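Local coordinates for uncharacterized conserved protein of COG5135 (PDB 2I51), which is of uncharacterised function but binds flavin mononucleotide and is related to pyridoxamine 5'-phosphate oxidases, so it is probably a flavin-dependent oxidoreductase, at residues A12-R17 / T84-R89; T95-D100 / F155-L160; A109-W114 / I149-N154. All coordinates share one frame; numbering follows the deposited sequence.

Overall arrangement
Interactions 1 and 2 lie in series along the chain on strand 86-97, in a sheet consistent with the split barrel of this family. Interaction 1 sets helix 8-17 against the start of that strand, and interaction 2 pairs its far end with the start of strand 155-169; their centres are about 26 Å apart, on opposite sides of the chain's centre. Interaction 3 is nested in the long connection that interaction 2 closes, joining helix 107-116 to the loop before strand 155-169. The centres of interactions 2 and 3 are about 10 Å apart and the two touch, chiefly through Arg110 and Phe155, whereas those of interactions 1 and 3 are about 29 Å apart. Strand 86-97 thus runs from an FMN-binding end to a helix-covered end.

Interaction 1: residues A12-R17 / T84-R89; sequences AHALHR and TREQFR. With FMN (flavin mononucleotide), chain P.
Arg17 and Glu86 tie helix 8-17 to the opening of strand 86-97, in what is consistent with the FMN-binding split barrel of the pyridoxamine 5'-phosphate oxidase family. The strand starts at a G1 beta bulge, where Arg85 and Glu86 both lie opposite Phe81.

The charged part is a one-pronged salt bridge, Arg17 NH2 to Glu86 OE2 at 3.0 Å. The guanidinium and carboxylate planes stand 84° apart, which rules out a two-pronged, coplanar pairing. A water accepts from Arg17 NH2 and donates to Glu86 OE1, an oxygen that also bonds His167. Glu86 OE2 receives the Thr84 OG1 hydroxyl on its anti lone pair at 2.6 Å, so both carboxylate oxygens are engaged.

The guanidinium is sandwiched: Thr84 CG2 sits over the centre of one face, 3.5 Å above the plane, and His13 CE1 of the imidazole lies over the other. A bend in the arginine chain (chi3 -63°) turns NE back to His13 O at 3.2 Å, the same oxygen that accepts Arg17 N in the helix. One turn earlier in the helix, Ala14 CB meets Phe88 CE1 at 3.9 Å.

Ligand binding uses Gln87 and Arg89, which project from the other face of the strand to the flavin. FMN lies at the subunit interface, since Lys65 and Thr59 of the second subunit also bond it. Gln87 NE2 donates to the ribityl O2' of FMN. Arg89 NH2 forms a salt bridge with Glu76 OE2 and bonds the phosphate oxygen O3P weakly, while Arg89 NH1 reaches the same O3P at 3.1 Å.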
loop_
_atom_site.group_PDB
_atom_site.type_symbol
_atom_site.label_atom_id
_atom_site.label_comp_id
_atom_site.label_asym_id
_atom_site.label_seq_id
_atom_site.Cartn_x
_atom_site.Cartn_y
_atom_site.Cartn_z
ATOM N N ALA A 12 7.851 -16.759 6.842
ATOM C CA ALA A 12 7.241 -17.681 7.780
ATOM C C ALA A 12 7.393 -17.192 9.205
ATOM O O ALA A 12 6.488 -17.306 10.020
ATOM C CB ALA A 12 7.867 -19.073 7.626
ATOM N N HIS A 13 8.564 -16.660 9.518
ATOM C CA HIS A 13 8.843 -16.154 10.897
ATOM C C HIS A 13 8.014 -14.915 11.171
ATOM O O HIS A 13 7.580 -14.720 12.316
ATOM C CB HIS A 13 10.342 -15.904 11.040
ATOM C CG HIS A 13 10.779 -15.635 12.446
ATOM N ND1 HIS A 13 11.797 -14.760 12.795
ATOM C CD2 HIS A 13 10.455 -16.300 13.574
ATOM C CE1 HIS A 13 12.006 -14.853 14.108
ATOM N NE2 HIS A 13 11.193 -15.773 14.592
ATOM N N ALA A 14 7.798 -14.054 10.191
ATOM C CA ALA A 14 6.946 -12.882 10.385
ATOM C C ALA A 14 5.496 -13.298 10.594
ATOM O O ALA A 14 4.832 -12.849 11.545
ATOM C CB ALA A 14 7.086 -11.924 9.184
ATOM N N LEU A 15 5.014 -14.214 9.754
ATOM C CA LEU A 15 3.623 -14.662 9.895
ATOM C C LEU A 15 3.412 -15.296 11.267
ATOM O O LEU A 15 2.434 -15.005 11.967
ATOM C CB LEU A 15 3.280 -15.685 8.802
ATOM C CG LEU A 15 3.066 -15.075 7.425
ATOM C CD1 LEU A 15 3.172 -16.161 6.357
ATOM C CD2 LEU A 15 1.715 -14.332 7.361
ATOM N N HIS A 16 4.319 -16.156 11.702
ATOM C CA HIS A 16 4.166 -16.805 12.972
ATOM C C HIS A 16 4.139 -15.822 14.142
ATOM O O HIS A 16 3.315 -15.933 15.058
ATOM C CB HIS A 16 5.227 -17.887 13.138
ATOM C CG HIS A 16 5.107 -18.646 14.400
ATOM N ND1 HIS A 16 4.006 -19.432 14.676
ATOM C CD2 HIS A 16 5.935 -18.736 15.464
ATOM C CE1 HIS A 16 4.171 -19.968 15.886
ATOM N NE2 HIS A 16 5.329 -19.554 16.388
ATOM N N ARG A 17 5.058 -14.865 14.141
ATOM C CA ARG A 17 5.183 -13.939 15.255
ATOM C C ARG A 17 4.111 -12.878 15.239
ATOM O O ARG A 17 3.959 -12.157 16.227
ATOM C CB ARG A 17 6.555 -13.296 15.265
ATOM C CG ARG A 17 7.661 -14.212 15.653
ATOM C CD ARG A 17 8.963 -13.487 15.741
ATOM N NE ARG A 17 9.288 -12.976 14.424
ATOM C CZ ARG A 17 10.280 -12.158 14.129
ATOM N NH1 ARG A 17 11.135 -11.766 15.044
ATOM N NH2 ARG A 17 10.424 -11.771 12.861
ATOM N N THR A 84 6.146 -7.251 14.908
ATOM C CA THR A 84 7.576 -7.360 14.758
ATOM C C THR A 84 8.228 -6.174 14.064
ATOM O O THR A 84 9.449 -6.137 13.976
ATOM C CB THR A 84 7.923 -8.642 13.997
ATOM O OG1 THR A 84 7.185 -8.681 12.785
ATOM C CG2 THR A 84 7.560 -9.901 14.857
ATOM N N ARG A 85 7.428 -5.194 13.629
ATOM C CA ARG A 85 7.968 -3.942 13.045
ATOM C C ARG A 85 8.893 -4.244 11.850
ATOM O O ARG A 85 10.018 -3.753 11.754
ATOM C CB ARG A 85 8.656 -3.087 14.109
ATOM C CG ARG A 85 7.741 -2.713 15.262
ATOM C CD ARG A 85 8.455 -1.766 16.275
ATOM N NE ARG A 85 8.810 -0.484 15.675
ATOM C CZ ARG A 85 9.993 0.131 15.736
ATOM N NH1 ARG A 85 11.054 -0.344 16.424
ATOM N NH2 ARG A 85 10.118 1.278 15.100
ATOM N N GLU A 86 8.389 -5.070 10.923
ATOM C CA GLU A 86 9.123 -5.401 9.707
ATOM C C GLU A 86 8.274 -5.232 8.470
ATOM O O GLU A 86 7.046 -5.376 8.547
ATOM C CB GLU A 86 9.713 -6.800 9.799
ATOM C CG GLU A 86 8.740 -7.872 9.841
ATOM C CD GLU A 86 9.385 -9.229 10.214
ATOM O OE1 GLU A 86 10.338 -9.662 9.533
ATOM O OE2 GLU A 86 8.871 -9.873 11.151
ATOM N N GLN A 87 8.903 -4.912 7.349
ATOM C CA GLN A 87 8.226 -4.674 6.124
ATOM C C GLN A 87 8.844 -5.533 5.033
ATOM O O GLN A 87 10.069 -5.663 4.982
ATOM C CB GLN A 87 8.382 -3.210 5.742
ATOM C CG GLN A 87 7.892 -2.799 4.348
ATOM C CD GLN A 87 8.073 -1.332 4.096
ATOM O OE1 GLN A 87 7.098 -0.577 4.192
ATOM N NE2 GLN A 87 9.276 -0.923 3.787
ATOM N N PHE A 88 7.998 -6.140 4.199
ATOM C CA PHE A 88 8.427 -6.787 2.971
ATOM C C PHE A 88 7.812 -6.053 1.785
ATOM O O PHE A 88 6.590 -5.861 1.711
ATOM C CB PHE A 88 8.021 -8.249 2.906
ATOM C CG PHE A 88 8.599 -9.110 3.958
ATOM C CD1 PHE A 88 8.123 -9.093 5.250
ATOM C CD2 PHE A 88 9.665 -9.960 3.636
ATOM C CE1 PHE A 88 8.671 -9.941 6.245
ATOM C CE2 PHE A 88 10.198 -10.813 4.624
ATOM C CZ PHE A 88 9.676 -10.807 5.916
ATOM N N ARG A 89 8.649 -5.667 0.859
ATOM C CA ARG A 89 8.204 -5.137 -0.428
ATOM C C ARG A 89 8.539 -6.192 -1.450
ATOM O O ARG A 89 9.656 -6.707 -1.431
ATOM C CB ARG A 89 8.898 -3.815 -0.759
ATOM C CG ARG A 89 8.503 -2.719 0.171
ATOM C CD ARG A 89 9.416 -1.499 0.019
ATOM N NE ARG A 89 9.311 -0.940 -1.337
ATOM C CZ ARG A 89 9.989 0.118 -1.783
ATOM N NH1 ARG A 89 10.889 0.620 -1.017
ATOM N NH2 ARG A 89 9.789 0.586 -3.024
HETATM N N1 FMN P . 10.523 5.984 4.806
HETATM C C2 FMN P . 10.401 7.355 4.640
HETATM O O2 FMN P . 10.998 7.937 3.727
HETATM N N3 FMN P . 9.574 8.070 5.454
HETATM C C4 FMN P . 8.875 7.544 6.513
HETATM O O4 FMN P . 8.043 8.199 7.151
HETATM C C4A FMN P . 8.993 6.170 6.702
HETATM N N5 FMN P . 8.313 5.568 7.760
HETATM C C5A FMN P . 8.305 4.174 7.807
HETATM C C6 FMN P . 7.532 3.533 8.762
HETATM C C7 FMN P . 7.511 2.135 8.869
HETATM C C7M FMN P . 6.548 1.466 9.835
HETATM C C8 FMN P . 8.282 1.378 8.002
HETATM C C8M FMN P . 8.101 -0.144 7.932
HETATM C C9 FMN P . 9.081 2.009 7.073
HETATM C C9A FMN P . 9.114 3.414 6.952
HETATM N N10 FMN P . 9.941 4.056 6.017
HETATM C C10 FMN P . 9.819 5.433 5.826
HETATM C "C1'" FMN P . 10.905 3.323 5.143
HETATM C "C2'" FMN P . 10.254 3.080 3.799
HETATM O "O2'" FMN P . 9.192 2.088 3.889
HETATM C "C3'" FMN P . 11.290 2.674 2.735
HETATM O "O3'" FMN P . 12.043 1.536 3.193
HETATM C "C4'" FMN P . 12.254 3.829 2.527
HETATM O "O4'" FMN P . 11.625 5.110 2.508
HETATM C "C5'" FMN P . 12.898 3.616 1.175
HETATM O "O5'" FMN P . 11.935 3.657 0.154
HETATM P P FMN P . 12.272 3.960 -1.367
HETATM O O1P FMN P . 12.584 5.429 -1.494
HETATM O O2P FMN P . 13.519 3.112 -1.608
HETATM O O3P FMN P . 11.104 3.536 -2.175
HETATM O O HOH W 1 12.320 -9.824 11.862
#

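Interaction 2: residues T95-D100 / F155-L160; sequences TLISSD and FCLLLL. With EDO (1,2-ethanediol), chain L; EDO (1,2-ethanediol), chain M.
The flat groups that meet between Thr95-Ile97 and Leu157-Leu159 are peptide planes. In the hydrogen-bonded pair Thr95 and Leu159, each N-H reaches the other's oxygen within the carbonyl plane, with Thr95 N to Leu159 O at 2.9 Å. Ile97 and Leu157 form a second hydrogen-bonded pair: Ile97 N meets Leu157 O at 2.8 Å, nearly along the C=O axis, whereas Leu157 N is tilted 16° from the Ile97 carbonyl plane. The 160° between the strand directions confirms antiparallel pairing. On the edge of 95-97 turned from 155-160, Leu96 N bonds an ethanediol oxygen weakly.

One face of the sheet carries Thr95, Ile97, Leu157 and Leu159. Here Ile97 CD1 touches Leu159 CD1 at 3.9 Å and comes within 3.3 Å of Leu157 O; its chi2 of 96° departs from a staggered value, consistent with tight packing. The opposite face carries Leu96 and Leu158, a non-hydrogen-bonded pair whose CD1 methyls meet at 3.9 Å. Leu96 CD1 also rests on Cys156 CB, while Cys156 SG touches Ser98 CB. Past the strand end, Ser98 OG accepts from Asp100 N at 3.1 Å in an ST turn, and Ser99 OG bonds Pro153 O.

Helix 107-116 covers the first face, with Gln107 on Ile97 and Ala109 on Leu157; helix 64-71 covers the second through Ala66 and Ile69, and strand 55-60 pairs along the other flank of 155-160.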
loop_
_atom_site.group_PDB
_atom_site.type_symbol
_atom_site.label_atom_id
_atom_site.label_comp_id
_atom_site.label_asym_id
_atom_site.label_seq_id
_atom_site.Cartn_x
_atom_site.Cartn_y
_atom_site.Cartn_z
ATOM N N THR A 95 -0.348 -13.000 -12.335
ATOM C CA THR A 95 -1.162 -13.847 -13.204
ATOM C C THR A 95 -2.611 -13.785 -12.698
ATOM O O THR A 95 -2.846 -14.053 -11.533
ATOM C CB THR A 95 -0.680 -15.302 -13.159
ATOM O OG1 THR A 95 0.717 -15.406 -13.481
ATOM C CG2 THR A 95 -1.447 -16.180 -14.163
ATOM N N LEU A 96 -3.549 -13.435 -13.549
ATOM C CA LEU A 96 -4.944 -13.331 -13.192
ATOM C C LEU A 96 -5.664 -14.491 -13.872
ATOM O O LEU A 96 -5.675 -14.590 -15.101
ATOM C CB LEU A 96 -5.512 -11.997 -13.680
ATOM C CG LEU A 96 -6.905 -11.591 -13.210
ATOM C CD1 LEU A 96 -7.022 -11.360 -11.697
ATOM C CD2 LEU A 96 -7.359 -10.328 -13.964
ATOM N N ILE A 97 -6.161 -15.396 -13.051
ATOM C CA ILE A 97 -6.843 -16.602 -13.525
ATOM C C ILE A 97 -8.334 -16.418 -13.254
ATOM O O ILE A 97 -8.800 -16.467 -12.104
ATOM C CB ILE A 97 -6.293 -17.880 -12.834
ATOM C CG1 ILE A 97 -4.777 -17.959 -12.934
ATOM C CG2 ILE A 97 -6.876 -19.176 -13.448
ATOM C CD1 ILE A 97 -4.100 -17.447 -11.762
ATOM N N SER A 98 -9.082 -16.222 -14.329
ATOM C CA SER A 98 -10.526 -15.959 -14.286
ATOM C C SER A 98 -11.229 -17.153 -14.912
ATOM O O SER A 98 -10.650 -18.229 -14.997
ATOM C CB SER A 98 -10.848 -14.680 -15.048
ATOM O OG SER A 98 -10.543 -14.842 -16.419
ATOM N N SER A 99 -12.440 -16.968 -15.413
ATOM C CA SER A 99 -13.094 -18.035 -16.149
ATOM C C SER A 99 -12.752 -17.997 -17.634
ATOM O O SER A 99 -13.213 -18.864 -18.392
ATOM C CB SER A 99 -14.614 -17.950 -15.978
ATOM O OG SER A 99 -15.063 -16.667 -16.380
ATOM N N ASP A 100 -11.979 -17.016 -18.084
ATOM C CA ASP A 100 -11.557 -17.036 -19.492
ATOM C C ASP A 100 -10.503 -18.132 -19.749
ATOM O O ASP A 100 -10.079 -18.811 -18.815
ATOM C CB ASP A 100 -11.138 -15.659 -19.964
ATOM C CG ASP A 100 -9.771 -15.275 -19.550
ATOM O OD1 ASP A 100 -8.956 -16.129 -19.115
ATOM O OD2 ASP A 100 -9.497 -14.057 -19.680
ATOM N N PHE A 155 -15.169 -14.726 -10.309
ATOM C CA PHE A 155 -14.106 -15.073 -9.368
ATOM C C PHE A 155 -12.775 -15.258 -10.049
ATOM O O PHE A 155 -12.663 -16.082 -10.968
ATOM C CB PHE A 155 -14.450 -16.403 -8.695
ATOM C CG PHE A 155 -13.368 -16.878 -7.752
ATOM C CD1 PHE A 155 -13.154 -16.235 -6.522
ATOM C CD2 PHE A 155 -12.591 -17.998 -8.045
ATOM C CE1 PHE A 155 -12.163 -16.666 -5.663
ATOM C CE2 PHE A 155 -11.577 -18.393 -7.198
ATOM C CZ PHE A 155 -11.383 -17.759 -6.001
ATOM N N CYS A 156 -11.739 -14.538 -9.559
ATOM C CA CYS A 156 -10.389 -14.709 -10.016
ATOM C C CYS A 156 -9.469 -15.101 -8.896
ATOM O O CYS A 156 -9.574 -14.613 -7.761
ATOM C CB CYS A 156 -9.834 -13.392 -10.474
ATOM S SG CYS A 156 -10.691 -12.680 -11.807
ATOM N N LEU A 157 -8.542 -15.985 -9.235
ATOM C CA LEU A 157 -7.330 -16.249 -8.441
ATOM C C LEU A 157 -6.238 -15.331 -9.035
ATOM O O LEU A 157 -6.011 -15.261 -10.221
ATOM C CB LEU A 157 -6.884 -17.711 -8.555
ATOM C CG LEU A 157 -5.513 -18.046 -7.934
ATOM C CD1 LEU A 157 -5.444 -17.784 -6.435
ATOM C CD2 LEU A 157 -5.184 -19.537 -8.229
ATOM N N LEU A 158 -5.604 -14.585 -8.168
ATOM C CA LEU A 158 -4.504 -13.675 -8.544
ATOM C C LEU A 158 -3.229 -14.202 -7.906
ATOM O O LEU A 158 -3.187 -14.413 -6.672
ATOM C CB LEU A 158 -4.864 -12.271 -8.107
ATOM C CG LEU A 158 -3.851 -11.189 -8.336
ATOM C CD1 LEU A 158 -3.557 -11.062 -9.841
ATOM C CD2 LEU A 158 -4.425 -9.858 -7.741
ATOM N N LEU A 159 -2.213 -14.464 -8.717
ATOM C CA LEU A 159 -0.892 -14.901 -8.231
ATOM C C LEU A 159 0.126 -13.803 -8.440
ATOM O O LEU A 159 0.153 -13.206 -9.525
ATOM C CB LEU A 159 -0.446 -16.107 -8.996
ATOM C CG LEU A 159 -1.352 -17.316 -8.894
ATOM C CD1 LEU A 159 -0.820 -18.422 -9.883
ATOM C CD2 LEU A 159 -1.528 -17.880 -7.472
ATOM N N LEU A 160 1.005 -13.608 -7.465
ATOM C CA LEU A 160 2.198 -12.795 -7.601
ATOM C C LEU A 160 3.432 -13.676 -7.498
ATOM O O LEU A 160 3.584 -14.445 -6.539
ATOM C CB LEU A 160 2.229 -11.725 -6.509
ATOM C CG LEU A 160 3.531 -10.907 -6.530
ATOM C CD1 LEU A 160 3.540 -10.006 -7.690
ATOM C CD2 LEU A 160 3.599 -10.097 -5.192
HETATM C C1 EDO L . -2.099 -11.437 -16.197
HETATM O O1 EDO L . -0.959 -11.487 -17.062
HETATM C C2 EDO L . -2.885 -12.715 -16.411
HETATM O O2 EDO L . -2.198 -13.877 -16.035
HETATM C C1 EDO M . -12.368 -21.842 -17.593
HETATM O O1 EDO M . -11.783 -21.447 -18.845
HETATM C C2 EDO M . -13.040 -23.196 -17.750
HETATM O O2 EDO M . -12.077 -24.247 -17.928
#

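Interaction 3: residues A109-W114 / I149-N154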
loop_
_atom_site.group_PDB
_atom_site.type_symbol
_atom_site.label_atom_id
_atom_site.label_comp_id
_atom_site.label_asym_id
_atom_site.label_seq_id
_atom_site.Cartn_x
_atom_site.Cartn_y
_atom_site.Cartn_z
ATOM N N ALA A 109 -5.885 -24.736 -9.662
ATOM C CA ALA A 109 -5.534 -23.850 -8.579
ATOM C C ALA A 109 -6.654 -22.897 -8.263
ATOM O O ALA A 109 -6.924 -22.598 -7.128
ATOM C CB ALA A 109 -4.255 -23.070 -8.904
ATOM N N ARG A 110 -7.288 -22.357 -9.288
ATOM C CA ARG A 110 -8.427 -21.454 -9.086
ATOM C C ARG A 110 -9.604 -22.132 -8.384
ATOM O O ARG A 110 -10.218 -21.564 -7.466
ATOM C CB ARG A 110 -8.842 -20.860 -10.440
ATOM C CG ARG A 110 -10.099 -19.957 -10.439
ATOM C CD ARG A 110 -10.363 -19.361 -11.791
ATOM N NE ARG A 110 -11.646 -18.671 -11.835
ATOM C CZ ARG A 110 -12.766 -19.155 -12.368
ATOM N NH1 ARG A 110 -12.800 -20.354 -12.959
ATOM N NH2 ARG A 110 -13.879 -18.434 -12.271
ATOM N N ILE A 111 -9.899 -23.332 -8.833
ATOM C CA ILE A 111 -11.004 -24.134 -8.268
ATOM C C ILE A 111 -10.710 -24.477 -6.801
ATOM O O ILE A 111 -11.566 -24.362 -5.925
ATOM C CB ILE A 111 -11.232 -25.417 -9.094
ATOM C CG1 ILE A 111 -11.713 -25.027 -10.488
ATOM C CG2 ILE A 111 -12.274 -26.314 -8.391
ATOM C CD1 ILE A 111 -11.464 -26.075 -11.618
ATOM N N ALA A 112 -9.471 -24.899 -6.491
ATOM C CA ALA A 112 -9.075 -25.181 -5.137
ATOM C C ALA A 112 -9.236 -23.961 -4.255
ATOM O O ALA A 112 -9.713 -24.066 -3.134
ATOM C CB ALA A 112 -7.600 -25.694 -5.098
HETATM N N MSE A 113 -8.777 -22.802 -4.733
HETATM C CA MSE A 113 -8.916 -21.596 -3.931
HETATM C C MSE A 113 -10.381 -21.311 -3.602
HETATM O O MSE A 113 -10.749 -20.996 -2.461
HETATM C CB MSE A 113 -8.273 -20.433 -4.641
HETATM C CG MSE A 113 -8.375 -19.061 -3.994
HETATM SE SE MSE A 113 -7.021 -18.756 -2.628
HETATM C CE MSE A 113 -8.024 -19.396 -1.257
ATOM N N TRP A 114 -11.227 -21.354 -4.625
ATOM C CA TRP A 114 -12.668 -21.147 -4.440
ATOM C C TRP A 114 -13.216 -22.041 -3.348
ATOM O O TRP A 114 -13.986 -21.620 -2.482
ATOM C CB TRP A 114 -13.402 -21.466 -5.773
ATOM C CG TRP A 114 -14.879 -21.332 -5.681
ATOM C CD1 TRP A 114 -15.790 -22.360 -5.652
ATOM C CD2 TRP A 114 -15.634 -20.128 -5.647
ATOM N NE1 TRP A 114 -17.059 -21.859 -5.630
ATOM C CE2 TRP A 114 -17.002 -20.490 -5.620
ATOM C CE3 TRP A 114 -15.299 -18.783 -5.621
ATOM C CZ2 TRP A 114 -18.006 -19.562 -5.599
ATOM C CZ3 TRP A 114 -16.332 -17.851 -5.606
ATOM C CH2 TRP A 114 -17.658 -18.257 -5.582
ATOM N N ILE A 149 -18.491 -25.619 -4.801
ATOM C CA ILE A 149 -17.572 -26.499 -5.525
ATOM C C ILE A 149 -17.029 -25.814 -6.796
ATOM O O ILE A 149 -15.871 -25.985 -7.197
ATOM C CB ILE A 149 -18.273 -27.831 -5.907
ATOM C CG1 ILE A 149 -18.797 -28.516 -4.656
ATOM C CG2 ILE A 149 -17.384 -28.760 -6.735
ATOM C CD1 ILE A 149 -17.768 -28.791 -3.638
ATOM N N GLU A 150 -17.899 -25.059 -7.485
ATOM C CA GLU A 150 -17.644 -24.564 -8.834
ATOM C C GLU A 150 -17.600 -23.053 -8.843
ATOM O O GLU A 150 -18.602 -22.420 -8.537
ATOM C CB GLU A 150 -18.775 -25.054 -9.748
ATOM C CG GLU A 150 -18.945 -26.570 -9.699
ATOM C CD GLU A 150 -19.591 -27.230 -10.876
ATOM O OE1 GLU A 150 -19.916 -26.576 -11.894
ATOM O OE2 GLU A 150 -19.773 -28.472 -10.845
ATOM N N PRO A 151 -16.474 -22.431 -9.169
ATOM C CA PRO A 151 -16.349 -20.983 -9.080
ATOM C C PRO A 151 -17.256 -20.228 -10.012
ATOM O O PRO A 151 -17.502 -20.661 -11.125
ATOM C CB PRO A 151 -14.870 -20.715 -9.396
ATOM C CG PRO A 151 -14.379 -21.927 -10.067
ATOM C CD PRO A 151 -15.201 -23.085 -9.569
ATOM N N VAL A 152 -17.706 -19.046 -9.561
ATOM C CA VAL A 152 -18.531 -18.181 -10.395
ATOM C C VAL A 152 -17.644 -17.433 -11.394
ATOM O O VAL A 152 -16.448 -17.287 -11.171
ATOM C CB VAL A 152 -19.357 -17.216 -9.508
ATOM C CG1 VAL A 152 -20.329 -17.991 -8.605
ATOM C CG2 VAL A 152 -18.437 -16.318 -8.707
ATOM N N PRO A 153 -18.225 -16.979 -12.504
ATOM C CA PRO A 153 -17.404 -16.440 -13.577
ATOM C C PRO A 153 -16.630 -15.206 -13.230
ATOM O O PRO A 153 -15.578 -14.989 -13.808
ATOM C CB PRO A 153 -18.407 -16.110 -14.667
ATOM C CG PRO A 153 -19.598 -16.907 -14.370
ATOM C CD PRO A 153 -19.631 -17.123 -12.904
ATOM N N ASN A 154 -17.071 -14.438 -12.236
ATOM C CA ASN A 154 -16.360 -13.243 -11.843
ATOM C C ASN A 154 -15.332 -13.484 -10.730
ATOM O O ASN A 154 -14.704 -12.546 -10.268
ATOM C CB ASN A 154 -17.307 -12.141 -11.427
ATOM C CG ASN A 154 -18.262 -12.537 -10.320
ATOM O OD1 ASN A 154 -18.977 -13.544 -10.440
ATOM N ND2 ASN A 154 -18.350 -11.726 -9.285
HETATM O O HOH W 2 -16.218 -19.616 -13.520
#
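Pro151 lies flat over one face of the Trp114 indole. Its CA stands 3.5 Å from the centroid of the five-membered ring and only 5° off the ring normal, a well-centred CH-pi contact, while Pro151 CB packs against Trp114 CG at 3.8 Å. The chain then continues across the same face, so that Val152 N passes above the six-membered ring; this buried nitrogen has no hydrogen-bonding partner in the model. Val152 itself crosses the indole at about a right angle and sets CG2 on Trp114 CH2 at 3.8 Å. At the other end of the indole, the backbone of Ile149 meets the edge at CD1. With CG anti to the backbone N (chi1 178°), Trp114 extends from the helix along this loop, and its NE1 donates to Asp147 O, two residues before Ile149.

In a fold consistent with the split barrel of this family, this pairs helix 107-116, within the connection between strands 86-97 and 155-169, with the loop leading into the second strand. Phe155, the first residue of that strand, meets the indole edge-to-face. With only an alanine in place of Trp114, Pro151 would probably lose the face it lies on and Asp147 O its donor, and the loop could shift.

Arg110 holds Pro151 from another side. Its chain is extended from CG to NE, and the guanidinium turns one face to Pro151 CG, which stands 3.6 Å from its plane. NE is taken by Phe155 O and NH1 by Gln107 OE1. A water in the guanidinium plane accepts from Arg110 NH2 at 2.9 Å and donates to Pro151 O. Ile111 CG1 touches Pro151 CD at 4.1 Å.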